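Local coordinates for periplasmic solute binding protein (Candidatus liberibacter, PDB 5AFS) that probably captures zinc or manganese ions in the periplasm and hands them to an ABC transporter for uptake, like other ZnuA-type solute-binding proteins, at residues H106-L111 with Y245-S250. Sequence-based numbering, arbitrary orientation.
Sequences HAWMSL and YVDSLS. With ZN (zinc ion), chain G; SO4 (sulfate ion), chain C.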
loop_
_atom_site.group_PDB
_atom_site.type_symbol
_atom_site.label_atom_id
_atom_site.label_comp_id
_atom_site.label_asym_id
_atom_site.label_seq_id
_atom_site.Cartn_x
_atom_site.Cartn_y
_atom_site.Cartn_z
ATOM N N HIS A 106 -1.000 1.855 -5.463
ATOM C CA HIS A 106 -0.781 1.999 -4.004
ATOM C C HIS A 106 -2.034 2.409 -3.209
ATOM O O HIS A 106 -1.971 3.269 -2.322
ATOM C CB HIS A 106 0.339 3.021 -3.744
ATOM C CG HIS A 106 1.640 2.696 -4.416
ATOM N ND1 HIS A 106 2.034 3.286 -5.599
ATOM C CD2 HIS A 106 2.651 1.869 -4.056
ATOM C CE1 HIS A 106 3.224 2.825 -5.946
ATOM N NE2 HIS A 106 3.624 1.969 -5.022
ATOM N N ALA A 107 -3.157 1.769 -3.502
ATOM C CA ALA A 107 -4.444 2.117 -2.908
ATOM C C ALA A 107 -4.551 1.880 -1.398
ATOM O O ALA A 107 -5.381 2.484 -0.741
ATOM C CB ALA A 107 -5.557 1.377 -3.631
ATOM N N TRP A 108 -3.705 1.015 -0.860
ATOM C CA TRP A 108 -3.723 0.672 0.557
ATOM C C TRP A 108 -3.235 1.805 1.485
ATOM O O TRP A 108 -3.428 1.719 2.703
ATOM C CB TRP A 108 -2.889 -0.603 0.807
ATOM C CG TRP A 108 -1.433 -0.438 0.485
ATOM C CD1 TRP A 108 -0.476 0.092 1.291
ATOM C CD2 TRP A 108 -0.775 -0.798 -0.738
ATOM N NE1 TRP A 108 0.740 0.088 0.651
ATOM C CE2 TRP A 108 0.584 -0.448 -0.599
ATOM C CE3 TRP A 108 -1.204 -1.375 -1.934
ATOM C CZ2 TRP A 108 1.526 -0.669 -1.607
ATOM C CZ3 TRP A 108 -0.266 -1.589 -2.944
ATOM C CH2 TRP A 108 1.087 -1.239 -2.766
ATOM N N MET A 109 -2.594 2.838 0.922
ATOM C CA MET A 109 -2.148 4.004 1.708
ATOM C C MET A 109 -3.301 4.999 1.814
ATOM O O MET A 109 -3.294 6.061 1.190
ATOM C CB MET A 109 -0.931 4.686 1.068
ATOM C CG MET A 109 0.309 3.815 0.947
ATOM S SD MET A 109 0.894 3.104 2.492
ATOM C CE MET A 109 1.200 4.596 3.452
ATOM N N SER A 110 -4.301 4.620 2.597
ATOM C CA SER A 110 -5.549 5.357 2.721
ATOM C C SER A 110 -6.386 4.714 3.817
ATOM O O SER A 110 -6.510 3.490 3.870
ATOM C CB SER A 110 -6.323 5.329 1.408
ATOM O OG SER A 110 -7.723 5.527 1.602
ATOM N N LEU A 111 -6.953 5.535 4.693
ATOM C CA LEU A 111 -7.800 5.035 5.765
ATOM C C LEU A 111 -9.090 4.457 5.179
ATOM O O LEU A 111 -9.495 3.349 5.525
ATOM C CB LEU A 111 -8.118 6.158 6.766
ATOM C CG LEU A 111 -9.110 5.837 7.888
ATOM C CD1 LEU A 111 -8.665 4.597 8.643
ATOM C CD2 LEU A 111 -9.257 7.031 8.831
ATOM N N TYR A 245 7.451 3.941 5.040
ATOM C CA TYR A 245 7.177 2.547 4.705
ATOM C C TYR A 245 5.868 2.470 3.936
ATOM O O TYR A 245 4.814 2.857 4.459
ATOM C CB TYR A 245 7.091 1.687 5.972
ATOM C CG TYR A 245 8.443 1.343 6.547
ATOM C CD1 TYR A 245 9.134 2.244 7.350
ATOM C CD2 TYR A 245 9.038 0.120 6.272
ATOM C CE1 TYR A 245 10.380 1.927 7.866
ATOM C CE2 TYR A 245 10.279 -0.201 6.781
ATOM C CZ TYR A 245 10.943 0.702 7.581
ATOM O OH TYR A 245 12.180 0.370 8.083
ATOM N N VAL A 246 5.938 1.978 2.699
ATOM C CA VAL A 246 4.762 1.917 1.814
ATOM C C VAL A 246 4.619 0.628 0.988
ATOM O O VAL A 246 3.502 0.150 0.790
ATOM C CB VAL A 246 4.704 3.123 0.831
ATOM C CG1 VAL A 246 4.618 4.435 1.590
ATOM C CG2 VAL A 246 5.903 3.128 -0.119
ATOM N N ASP A 247 5.721 0.081 0.483
ATOM C CA ASP A 247 5.632 -1.004 -0.517
ATOM C C ASP A 247 5.757 -2.400 0.095
ATOM O O ASP A 247 5.511 -3.400 -0.568
ATOM C CB ASP A 247 6.684 -0.817 -1.631
ATOM C CG ASP A 247 6.175 0.020 -2.821
ATOM O OD1 ASP A 247 4.968 0.291 -2.992
ATOM O OD2 ASP A 247 6.998 0.401 -3.667
ATOM N N SER A 248 6.134 -2.468 1.365
ATOM C CA SER A 248 6.344 -3.739 2.036
ATOM C C SER A 248 6.278 -3.518 3.527
ATOM O O SER A 248 6.627 -2.445 4.014
ATOM C CB SER A 248 7.738 -4.288 1.676
ATOM O OG SER A 248 8.057 -5.443 2.435
ATOM N N LEU A 249 5.851 -4.535 4.261
ATOM C CA LEU A 249 6.013 -4.523 5.709
ATOM C C LEU A 249 7.503 -4.558 6.004
ATOM O O LEU A 249 8.287 -5.071 5.204
ATOM C CB LEU A 249 5.319 -5.721 6.348
ATOM C CG LEU A 249 3.800 -5.814 6.157
ATOM C CD1 LEU A 249 3.228 -6.986 6.941
ATOM C CD2 LEU A 249 3.111 -4.530 6.566
ATOM N N SER A 250 7.906 -3.986 7.130
ATOM C CA SER A 250 9.293 -4.114 7.575
ATOM C C SER A 250 9.532 -5.547 8.020
ATOM O O SER A 250 8.586 -6.338 8.129
ATOM C CB SER A 250 9.578 -3.175 8.744
ATOM O OG SER A 250 8.948 -3.630 9.932
HETATM ZN ZN ZN G . 5.466 1.044 -4.827
HETATM S S SO4 C . 13.381 -3.130 7.425
HETATM O O1 SO4 C . 12.436 -4.174 6.997
HETATM O O2 SO4 C . 13.231 -2.857 8.875
HETATM O O3 SO4 C . 13.140 -1.900 6.648
HETATM O O4 SO4 C . 14.760 -3.597 7.154
#
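His106 and Asp247 meet from two loops without regular secondary structure, the first turning through a type I beta turn from His106 to Met109, with the alpha carbons of Met109 and Val246 7.2 Å apart. In the two-lobed ZnuA-type (cluster A-I) binding-protein fold, whose metal site lies in the cleft between the lobes, the loops lead into helices 111-128 and 259-274, and they illustrate how a buried metal site is assembled from residues distant in sequence. Zinc is the link: His106 NE2 binds it at 2.1 Å, while Asp247 grips it with both carboxylate oxygens, OD1 and OD2 each 2.0 Å from the metal. Imidazole and carboxylate planes lie 18° apart, nearly coplanar, and OD1 sits in the plane of the ring at its edge, 3.0 Å from NE2, the two drawn together by the shared cation and not by a hydrogen bond. His39 and Glu172 complete the coordination. ND1 of the imidazole is hydrogen-bonded to Asn104 OD1, a second-shell contact that, with the zinc bond at NE2, helps to fix the rotation of the ring.

Away from the metal, Trp108 ties the loops directly. Its CG lies between the backbone N and the carbonyl carbon (chi1 64°), a torsion that folds the indole back against its own loop, so that His106 CA lies over one face, 3.8 Å above the ring plane and offset toward the rim. The indole NE1 donates to Val246 O at 2.8 Å, in the carbonyl plane but bent at the hydrogen (138°). Next in sequence, Met109 bends at chi2 and chi3 and crosses the Val246 side chain at about a right angle, its CE methyl 3.9 Å from Val246 CG1.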